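Local coordinates for soluble epoxide hydrolase (Bacillus megaterium, PDB 4INZ), which is a soluble enzyme of the alpha/beta hydrolase fold, built on a mostly parallel central sheet with helices on both of its faces, at residues Arg55-Glu60 with Asn296-Phe301; Val68-Arg73 with Glu94-Val99; Ile119-Ala124 with Val248-Gly253. The protein carries 1 engineered substitution. All coordinates share one frame; numbering follows the deposited sequence.

Interaction 1: residues Arg55-Glu60 with Asn296-Phe301; sequences RHQIDE and NVMWNF
This is a small helix-to-helix contact on one face of the central sheet, between helix 55-61 and helix 291-303 near the C-terminus. One hydrogen bond and one patch of sulfur and methylene packing carry it. About 166 Å² is buried. The backbones stay well apart: the CA atoms of Q57 and M298 are 9.2 Å from each other, so the contact is made almost wholly by side chains.

E60 and W299 form the polar half. The indole NE1 of W299 donates to OE2 of E60 over 2.8 Å, with an N-H...O angle of 160°. The oxygen lies close to the ring plane and is met through its anti lone pair, the one turned away from OE1. The carboxylate stands almost upright against the indole, with 83° between their planes. With chi1 at 172° the E60 chain leaves CA pointing away from its own N, and the bend at chi2 brings OE2 to the indole edge. Both residues are partly exposed, so the bond lies toward the outer part of the contact. The W299 ring also meets the ring of F61.

In the alpha/beta hydrolase fold two helices cover one side of the sheet, and these are that pair. Their deeper, buried half is made by Q57 and M298, whose side chains cross at about a right angle. SD of M298 lies 3.7 Å from CG of Q57, and CE of M298 is 4.2 Å from that same CG. Only the aliphatic part of Q57 is used here. NE2 of Q57 donates to OD1 of N295, on helix 291-303, and to the carbonyl of Q287, on helix 286-289. On the sheet side, M298 packs on I251 of strand 248-253 and I135 of strand 131-137.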
loop_
_atom_site.group_PDB
_atom_site.type_symbol
_atom_site.label_atom_id
_atom_site.label_comp_id
_atom_site.label_asym_id
_atom_site.label_seq_id
_atom_site.Cartn_x
_atom_site.Cartn_y
_atom_site.Cartn_z
ATOM N N ARG A 55 -0.036 -12.930 -0.760
ATOM C CA ARG A 55 0.228 -14.371 -0.752
ATOM C C ARG A 55 0.529 -14.981 -2.131
ATOM O O ARG A 55 1.399 -15.851 -2.254
ATOM C CB ARG A 55 -0.939 -15.112 -0.089
ATOM C CG ARG A 55 -2.283 -14.917 -0.791
ATOM C CD ARG A 55 -3.440 -15.219 0.163
ATOM N NE ARG A 55 -4.740 -15.067 -0.480
ATOM C CZ ARG A 55 -5.348 -13.899 -0.655
ATOM N NH1 ARG A 55 -4.768 -12.777 -0.231
ATOM N NH2 ARG A 55 -6.533 -13.851 -1.259
ATOM N N HIS A 56 -0.195 -14.549 -3.163
ATOM C CA HIS A 56 -0.017 -15.143 -4.486
ATOM C C HIS A 56 1.290 -14.718 -5.146
ATOM O O HIS A 56 1.867 -15.468 -5.942
ATOM C CB HIS A 56 -1.195 -14.811 -5.398
ATOM C CG HIS A 56 -2.508 -15.328 -4.897
ATOM N ND1 HIS A 56 -2.792 -16.674 -4.809
ATOM C CD2 HIS A 56 -3.613 -14.679 -4.462
ATOM C CE1 HIS A 56 -4.018 -16.832 -4.336
ATOM N NE2 HIS A 56 -4.542 -15.637 -4.127
ATOM N N GLN A 57 1.749 -13.512 -4.827
ATOM C CA GLN A 57 3.036 -13.047 -5.339
ATOM C C GLN A 57 4.185 -13.646 -4.540
ATOM O O GLN A 57 5.237 -13.947 -5.091
ATOM C CB GLN A 57 3.116 -11.513 -5.337
ATOM C CG GLN A 57 2.237 -10.848 -6.399
ATOM C CD GLN A 57 0.764 -10.976 -6.073
ATOM O OE1 GLN A 57 0.335 -10.692 -4.947
ATOM N NE2 GLN A 57 -0.024 -11.404 -7.055
ATOM N N ILE A 58 3.985 -13.812 -3.239
ATOM C CA ILE A 58 4.975 -14.507 -2.417
ATOM C C ILE A 58 5.211 -15.916 -2.980
ATOM O O ILE A 58 6.355 -16.342 -3.160
ATOM C CB ILE A 58 4.536 -14.578 -0.945
ATOM C CG1 ILE A 58 4.580 -13.181 -0.332
ATOM C CG2 ILE A 58 5.445 -15.531 -0.148
ATOM C CD1 ILE A 58 3.904 -13.092 1.016
ATOM N N ASP A 59 4.130 -16.630 -3.279
ATOM C CA ASP A 59 4.268 -17.991 -3.804
ATOM C C ASP A 59 4.935 -18.020 -5.176
ATOM O O ASP A 59 5.741 -18.912 -5.475
ATOM C CB ASP A 59 2.912 -18.698 -3.855
ATOM C CG ASP A 59 2.374 -19.028 -2.472
ATOM O OD1 ASP A 59 3.164 -19.027 -1.499
ATOM O OD2 ASP A 59 1.159 -19.293 -2.359
ATOM N N GLU A 60 4.610 -17.040 -6.010
ATOM C CA GLU A 60 5.084 -17.056 -7.389
ATOM C C GLU A 60 6.537 -16.616 -7.517
ATOM O O GLU A 60 7.300 -17.187 -8.295
ATOM C CB GLU A 60 4.195 -16.177 -8.279
ATOM C CG GLU A 60 4.738 -15.993 -9.689
ATOM C CD GLU A 60 4.658 -17.258 -10.548
ATOM O OE1 GLU A 60 3.976 -18.228 -10.156
ATOM O OE2 GLU A 60 5.284 -17.277 -11.629
ATOM N N ASN A 296 1.877 -12.369 -14.327
ATOM C CA ASN A 296 2.485 -12.398 -15.651
ATOM C C ASN A 296 2.982 -11.021 -16.082
ATOM O O ASN A 296 4.001 -10.908 -16.765
ATOM C CB ASN A 296 1.531 -12.998 -16.684
ATOM C CG ASN A 296 1.442 -14.508 -16.571
ATOM O OD1 ASN A 296 2.336 -15.150 -16.015
ATOM N ND2 ASN A 296 0.360 -15.083 -17.089
ATOM N N VAL A 297 2.263 -9.980 -15.672
ATOM C CA VAL A 297 2.684 -8.609 -15.956
ATOM C C VAL A 297 3.935 -8.256 -15.147
ATOM O O VAL A 297 4.863 -7.617 -15.660
ATOM C CB VAL A 297 1.554 -7.590 -15.674
ATOM C CG1 VAL A 297 2.079 -6.154 -15.790
ATOM C CG2 VAL A 297 0.391 -7.815 -16.651
ATOM N N MET A 298 3.970 -8.690 -13.889
ATOM C CA MET A 298 5.149 -8.459 -13.062
ATOM C C MET A 298 6.374 -9.107 -13.692
ATOM O O MET A 298 7.414 -8.470 -13.811
ATOM C CB MET A 298 4.935 -8.955 -11.629
ATOM C CG MET A 298 3.903 -8.136 -10.868
ATOM S SD MET A 298 3.534 -8.805 -9.228
ATOM C CE MET A 298 5.139 -8.664 -8.429
ATOM N N TRP A 299 6.248 -10.367 -14.108
ATOM C CA TRP A 299 7.355 -11.045 -14.785
ATOM C C TRP A 299 7.778 -10.280 -16.033
ATOM O O TRP A 299 8.971 -10.082 -16.290
ATOM C CB TRP A 299 6.973 -12.471 -15.186
ATOM C CG TRP A 299 7.164 -13.476 -14.092
ATOM C CD1 TRP A 299 6.218 -14.309 -13.563
ATOM C CD2 TRP A 299 8.380 -13.752 -13.392
ATOM N NE1 TRP A 299 6.773 -15.089 -12.579
ATOM C CE2 TRP A 299 8.098 -14.767 -12.451
ATOM C CE3 TRP A 299 9.678 -13.238 -13.463
ATOM C CZ2 TRP A 299 9.073 -15.281 -11.589
ATOM C CZ3 TRP A 299 10.649 -13.756 -12.604
ATOM C CH2 TRP A 299 10.337 -14.765 -11.684
ATOM N N ASN A 300 6.794 -9.860 -16.814
ATOM C CA ASN A 300 7.089 -9.147 -18.047
ATOM C C ASN A 300 7.949 -7.912 -17.768
ATOM O O ASN A 300 8.952 -7.657 -18.446
ATOM C CB ASN A 300 5.797 -8.753 -18.755
ATOM C CG ASN A 300 6.046 -8.193 -20.131
ATOM O OD1 ASN A 300 6.379 -8.931 -21.068
ATOM N ND2 ASN A 300 5.887 -6.880 -20.269
ATOM N N PHE A 301 7.547 -7.160 -16.755
ATOM C CA PHE A 301 8.268 -5.974 -16.314
ATOM C C PHE A 301 9.673 -6.294 -15.805
ATOM O O PHE A 301 10.657 -5.657 -16.204
ATOM C CB PHE A 301 7.457 -5.281 -15.212
ATOM C CG PHE A 301 8.190 -4.169 -14.527
ATOM C CD1 PHE A 301 8.551 -3.022 -15.223
ATOM C CD2 PHE A 301 8.500 -4.257 -13.182
ATOM C CE1 PHE A 301 9.217 -1.991 -14.586
ATOM C CE2 PHE A 301 9.174 -3.223 -12.534
ATOM C CZ PHE A 301 9.527 -2.095 -13.236
#

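Interaction 2: residues Val68-Arg73 with Glu94-Val99; sequences VALDLR and EDIRQV
The strand 66-70 and the helix 89-102 belong to a beta-alpha-beta crossover of the alpha/beta hydrolase fold, which runs on to the parallel strand 108-112. This contact joins the C-terminal end of the strand, and the loop after it, to the helix that packs on the sheet. It buries about 248 Å², and every touching residue is buried.

L70 makes the apolar part. Its CD2 methyl reaches CD1 of I96 at 3.9 Å and CG2 of V99 at 4.0 Å, so one branch of the leucine meets two residues of neighbouring helical turns. I96 also packs on L44 of strand 40-44 and on I119 and F123 of helix 115-126.

R73, in the loop, makes the polar part. It grips D95 side-on through two nitrogens. NE of R73 donates to OD2 of D95 over 2.7 Å at 171°, and NH2 of R73 donates to OD1 of D95 over 2.9 Å. Both oxygens use their syn lone pairs. The guanidinium and carboxylate planes are only 19° apart, so the two flat groups meet edge to edge. CG of R73 sits between its backbone N and carbonyl carbon (chi1 59°), and the chain bends at chi3, which turns the edge of the guanidinium to the helix.

A water gives a further link. It accepts from the backbone N of R73 at 2.9 Å and donates to OD2 of D95 at 2.7 Å. OD1 of D95 also accepts from ND2 of N26. Each carboxylate oxygen therefore has two partners, which fixes the rotation of the group. The pairing of opposite charges in a buried place probably keeps D95 ionised. It ties the loop to the helix through the side chain of R73 directly and through its backbone N by way of the water.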
loop_
_atom_site.group_PDB
_atom_site.type_symbol
_atom_site.label_atom_id
_atom_site.label_comp_id
_atom_site.label_asym_id
_atom_site.label_seq_id
_atom_site.Cartn_x
_atom_site.Cartn_y
_atom_site.Cartn_z
ATOM N N VAL A 68 9.603 -10.633 0.717
ATOM C CA VAL A 68 9.265 -10.217 2.075
ATOM C C VAL A 68 8.038 -9.312 2.052
ATOM O O VAL A 68 8.026 -8.285 1.360
ATOM C CB VAL A 68 10.452 -9.466 2.734
ATOM C CG1 VAL A 68 10.035 -8.835 4.049
ATOM C CG2 VAL A 68 11.626 -10.417 2.952
ATOM N N ALA A 69 6.997 -9.701 2.784
ATOM C CA ALA A 69 5.805 -8.863 2.908
ATOM C C ALA A 69 5.698 -8.340 4.335
ATOM O O ALA A 69 5.546 -9.112 5.284
ATOM C CB ALA A 69 4.540 -9.649 2.515
ATOM N N LEU A 70 5.796 -7.021 4.478
ATOM C CA LEU A 70 5.816 -6.372 5.783
ATOM C C LEU A 70 4.405 -6.105 6.308
ATOM O O LEU A 70 3.512 -5.743 5.540
ATOM C CB LEU A 70 6.570 -5.046 5.671
ATOM C CG LEU A 70 6.860 -4.225 6.926
ATOM C CD1 LEU A 70 7.769 -5.005 7.870
ATOM C CD2 LEU A 70 7.517 -2.911 6.517
ATOM N N ASP A 71 4.207 -6.290 7.613
ATOM C CA ASP A 71 3.034 -5.732 8.278
ATOM C C ASP A 71 3.407 -4.336 8.756
ATOM O O ASP A 71 4.278 -4.188 9.621
ATOM C CB ASP A 71 2.604 -6.585 9.478
ATOM C CG ASP A 71 1.984 -7.919 9.074
ATOM O OD1 ASP A 71 1.404 -8.026 7.969
ATOM O OD2 ASP A 71 2.047 -8.858 9.895
ATOM N N LEU A 72 2.780 -3.312 8.184
ATOM C CA LEU A 72 3.070 -1.932 8.579
ATOM C C LEU A 72 2.799 -1.711 10.068
ATOM O O LEU A 72 1.988 -2.414 10.666
ATOM C CB LEU A 72 2.240 -0.958 7.747
ATOM C CG LEU A 72 2.488 -0.984 6.239
ATOM C CD1 LEU A 72 1.556 0.012 5.537
ATOM C CD2 LEU A 72 3.951 -0.677 5.918
ATOM N N ARG A 73 3.465 -0.724 10.661
ATOM C CA ARG A 73 3.262 -0.454 12.079
ATOM C C ARG A 73 1.777 -0.263 12.352
ATOM O O ARG A 73 1.063 0.373 11.568
ATOM C CB ARG A 73 4.084 0.751 12.568
ATOM C CG ARG A 73 3.798 2.072 11.854
ATOM C CD ARG A 73 4.491 3.242 12.551
ATOM N NE ARG A 73 5.944 3.089 12.622
ATOM C CZ ARG A 73 6.689 3.527 13.638
ATOM N NH1 ARG A 73 6.121 4.151 14.663
ATOM N NH2 ARG A 73 8.004 3.353 13.631
ATOM N N GLU A 94 11.038 5.972 7.190
ATOM C CA GLU A 94 12.220 5.466 7.883
ATOM C C GLU A 94 12.068 3.982 8.219
ATOM O O GLU A 94 13.044 3.229 8.186
ATOM C CB GLU A 94 12.517 6.287 9.142
ATOM C CG GLU A 94 13.674 5.746 9.977
ATOM C CD GLU A 94 15.049 6.001 9.359
ATOM O OE1 GLU A 94 15.129 6.576 8.253
ATOM O OE2 GLU A 94 16.058 5.624 9.994
ATOM N N ASP A 95 10.847 3.558 8.537
ATOM C CA ASP A 95 10.588 2.137 8.741
ATOM C C ASP A 95 11.098 1.369 7.535
ATOM O O ASP A 95 11.815 0.379 7.671
ATOM C CB ASP A 95 9.091 1.845 8.905
ATOM C CG ASP A 95 8.575 2.154 10.297
ATOM O OD1 ASP A 95 9.391 2.498 11.182
ATOM O OD2 ASP A 95 7.347 2.040 10.503
ATOM N N ILE A 96 10.713 1.831 6.347
ATOM C CA ILE A 96 11.028 1.111 5.125
ATOM C C ILE A 96 12.529 1.104 4.882
ATOM O O ILE A 96 13.095 0.085 4.496
ATOM C CB ILE A 96 10.287 1.697 3.904
ATOM C CG1 ILE A 96 8.776 1.715 4.164
ATOM C CG2 ILE A 96 10.606 0.891 2.645
ATOM C CD1 ILE A 96 8.192 0.366 4.587
ATOM N N ARG A 97 13.177 2.236 5.128
ATOM C CA ARG A 97 14.620 2.315 4.951
ATOM C C ARG A 97 15.341 1.298 5.833
ATOM O O ARG A 97 16.238 0.592 5.369
ATOM C CB ARG A 97 15.131 3.721 5.258
ATOM C CG ARG A 97 16.503 4.002 4.691
ATOM C CD ARG A 97 17.088 5.286 5.272
ATOM N NE ARG A 97 17.294 5.189 6.715
ATOM C CZ ARG A 97 18.337 4.590 7.280
ATOM N NH1 ARG A 97 19.275 4.033 6.524
ATOM N NH2 ARG A 97 18.444 4.544 8.600
ATOM N N GLN A 98 14.948 1.227 7.102
ATOM C CA GLN A 98 15.615 0.344 8.056
ATOM C C GLN A 98 15.282 -1.129 7.812
ATOM O O GLN A 98 16.093 -2.006 8.089
ATOM C CB GLN A 98 15.288 0.736 9.503
ATOM C CG GLN A 98 15.821 2.096 9.933
ATOM C CD GLN A 98 15.846 2.259 11.449
ATOM O OE1 GLN A 98 15.850 1.277 12.190
ATOM N NE2 GLN A 98 15.851 3.502 11.913
ATOM N N VAL A 99 14.090 -1.406 7.298
ATOM C CA VAL A 99 13.730 -2.781 6.982
ATOM C C VAL A 99 14.630 -3.346 5.886
ATOM O O VAL A 99 15.131 -4.469 5.993
ATOM C CB VAL A 99 12.257 -2.897 6.560
ATOM C CG1 VAL A 99 12.007 -4.233 5.872
ATOM C CG2 VAL A 99 11.355 -2.720 7.780
HETATM O O HOH W 1 5.643 0.388 9.135
#

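Interaction 3: residues Ile119-Ala124 with Val248-Gly253; sequences IGWTFA and VQIIWG
The outer end of the W121 indole meets two aliphatic residues of strand 248-253. CZ2 of W121 touches CD1 of I250 at 3.6 Å, and CH2 of W121 is 4.0 Å from the same methyl. That methyl lies at the ring edge, near the ring plane. CG1 of V248 comes to CH2 of W121 at 3.7 Å from an oblique direction. No hydrogen bond crosses the contact, which buries about 97 Å².

CG of W121 is anti to its carbonyl carbon (chi1 -83°), and the long ring covers the distance between the backbones, whose nearest CA atoms, of W121 and V248, are 10.2 Å apart. A chi1 of 178° places CG1 of V248 where it meets CH2 of W121.

In the alpha/beta hydrolase fold, helix 115-126 corresponds to the helix that follows the nucleophile elbow after strand 108-112. Strand 131-137 lies between that strand and strand 248-253 in the sheet. The indole passes over it, touching L134 and A136, before it reaches V248 and I250. H141 meets the indole edge-to-face.

I250 also packs on I274 of the next strand. Q249, between the two contact residues, points to the opposite face of the sheet. Its NE2 donates to the carbonyl of I250, and its side chain packs against V297 and F301.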
loop_
_atom_site.group_PDB
_atom_site.type_symbol
_atom_site.label_atom_id
_atom_site.label_comp_id
_atom_site.label_asym_id
_atom_site.label_seq_id
_atom_site.Cartn_x
_atom_site.Cartn_y
_atom_site.Cartn_z
ATOM N N ILE A 119 3.239 5.464 0.861
ATOM C CA ILE A 119 4.531 5.393 1.530
ATOM C C ILE A 119 5.643 5.065 0.536
ATOM O O ILE A 119 6.688 5.720 0.512
ATOM C CB ILE A 119 4.513 4.341 2.658
ATOM C CG1 ILE A 119 3.470 4.715 3.719
ATOM C CG2 ILE A 119 5.909 4.197 3.282
ATOM C CD1 ILE A 119 3.062 3.555 4.631
ATOM N N GLY A 120 5.399 4.056 -0.291
ATOM C CA GLY A 120 6.400 3.552 -1.213
ATOM C C GLY A 120 6.814 4.524 -2.303
ATOM O O GLY A 120 7.999 4.610 -2.623
ATOM N N TRP A 121 5.852 5.239 -2.890
ATOM C CA TRP A 121 6.183 6.272 -3.869
ATOM C C TRP A 121 7.079 7.303 -3.197
ATOM O O TRP A 121 8.118 7.697 -3.737
ATOM C CB TRP A 121 4.924 6.980 -4.386
ATOM C CG TRP A 121 4.161 6.287 -5.517
ATOM C CD1 TRP A 121 2.924 5.711 -5.434
ATOM C CD2 TRP A 121 4.567 6.161 -6.891
ATOM N NE1 TRP A 121 2.546 5.210 -6.660
ATOM C CE2 TRP A 121 3.537 5.475 -7.572
ATOM C CE3 TRP A 121 5.705 6.547 -7.607
ATOM C CZ2 TRP A 121 3.608 5.175 -8.933
ATOM C CZ3 TRP A 121 5.777 6.247 -8.961
ATOM C CH2 TRP A 121 4.733 5.572 -9.610
ATOM N N THR A 122 6.666 7.739 -2.010
ATOM C CA THR A 122 7.422 8.741 -1.266
ATOM C C THR A 122 8.841 8.245 -0.974
ATOM O O THR A 122 9.817 8.980 -1.143
ATOM C CB THR A 122 6.702 9.126 0.040
ATOM O OG1 THR A 122 5.395 9.626 -0.269
ATOM C CG2 THR A 122 7.481 10.194 0.795
ATOM N N PHE A 123 8.949 6.988 -0.556
ATOM C CA PHE A 123 10.247 6.387 -0.283
ATOM C C PHE A 123 11.121 6.328 -1.537
ATOM O O PHE A 123 12.317 6.619 -1.481
ATOM C CB PHE A 123 10.084 4.979 0.301
ATOM C CG PHE A 123 11.390 4.287 0.554
ATOM C CD1 PHE A 123 12.120 4.561 1.705
ATOM C CD2 PHE A 123 11.910 3.397 -0.372
ATOM C CE1 PHE A 123 13.336 3.938 1.936
ATOM C CE2 PHE A 123 13.119 2.766 -0.145
ATOM C CZ PHE A 123 13.838 3.041 1.011
ATOM N N ALA A 124 10.530 5.933 -2.664
ATOM C CA ALA A 124 11.278 5.841 -3.919
ATOM C C ALA A 124 11.795 7.208 -4.363
ATOM O O ALA A 124 12.909 7.325 -4.877
ATOM C CB ALA A 124 10.418 5.209 -5.018
ATOM N N VAL A 248 9.481 1.822 -13.504
ATOM C CA VAL A 248 8.260 1.649 -12.729
ATOM C C VAL A 248 7.194 0.925 -13.544
ATOM O O VAL A 248 7.030 1.179 -14.742
ATOM C CB VAL A 248 7.682 3.000 -12.263
ATOM C CG1 VAL A 248 6.385 2.789 -11.490
ATOM C CG2 VAL A 248 8.694 3.744 -11.401
ATOM N N GLN A 249 6.481 0.018 -12.880
ATOM C CA GLN A 249 5.330 -0.654 -13.465
ATOM C C GLN A 249 4.106 -0.363 -12.614
ATOM O O GLN A 249 4.137 -0.579 -11.401
ATOM C CB GLN A 249 5.539 -2.169 -13.494
ATOM C CG GLN A 249 4.282 -2.936 -13.926
ATOM C CD GLN A 249 4.072 -2.908 -15.431
ATOM O OE1 GLN A 249 4.990 -3.195 -16.201
ATOM N NE2 GLN A 249 2.863 -2.561 -15.855
ATOM N N ILE A 250 3.035 0.117 -13.250
ATOM C CA ILE A 250 1.746 0.273 -12.593
ATOM C C ILE A 250 0.849 -0.891 -12.994
ATOM O O ILE A 250 0.794 -1.254 -14.171
ATOM C CB ILE A 250 1.018 1.550 -13.036
ATOM C CG1 ILE A 250 1.897 2.789 -12.852
ATOM C CG2 ILE A 250 -0.324 1.673 -12.325
ATOM C CD1 ILE A 250 2.551 2.883 -11.529
ATOM N N ILE A 251 0.157 -1.475 -12.017
ATOM C CA ILE A 251 -0.831 -2.527 -12.274
ATOM C C ILE A 251 -2.119 -2.105 -11.584
ATOM O O ILE A 251 -2.187 -2.065 -10.358
ATOM C CB ILE A 251 -0.356 -3.893 -11.748
ATOM C CG1 ILE A 251 1.007 -4.231 -12.369
ATOM C CG2 ILE A 251 -1.386 -4.976 -12.069
ATOM C CD1 ILE A 251 1.633 -5.529 -11.870
ATOM N N TRP A 252 -3.137 -1.774 -12.375
ATOM C CA TRP A 252 -4.227 -0.937 -11.889
ATOM C C TRP A 252 -5.584 -1.538 -12.184
ATOM O O TRP A 252 -5.901 -1.815 -13.339
ATOM C CB TRP A 252 -4.142 0.425 -12.585
ATOM C CG TRP A 252 -5.054 1.463 -12.004
ATOM C CD1 TRP A 252 -6.367 1.669 -12.311
ATOM C CD2 TRP A 252 -4.713 2.444 -11.019
ATOM N NE1 TRP A 252 -6.866 2.722 -11.576
ATOM C CE2 TRP A 252 -5.869 3.216 -10.778
ATOM C CE3 TRP A 252 -3.542 2.751 -10.324
ATOM C CZ2 TRP A 252 -5.884 4.272 -9.867
ATOM C CZ3 TRP A 252 -3.560 3.806 -9.423
ATOM C CH2 TRP A 252 -4.724 4.547 -9.199
ATOM N N GLY A 253 -6.395 -1.722 -11.143
ATOM C CA GLY A 253 -7.741 -2.235 -11.327
ATOM C C GLY A 253 -8.677 -1.101 -11.692
ATOM O O GLY A 253 -8.866 -0.175 -10.902
#

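The three contacts are spread over both faces of one sheet. Interaction 1 lies on one face, interactions 2 and 3 on the other. The centres of interactions 1 and 2 are about 20 Å apart; interaction 3 is about 15 Å from each. Strand 248-253 joins interactions 1 and 3: CD1 of I251 lies 3.6 Å from CG of M298, while I250 faces the other way. Strand 66-70 does the same for interactions 1 and 2, with CB of A69 3.8 Å from CD1 of I58. Interactions 2 and 3 meet directly where their helices pack side by side, with CG1 of I96 3.9 Å from CG2 of I119.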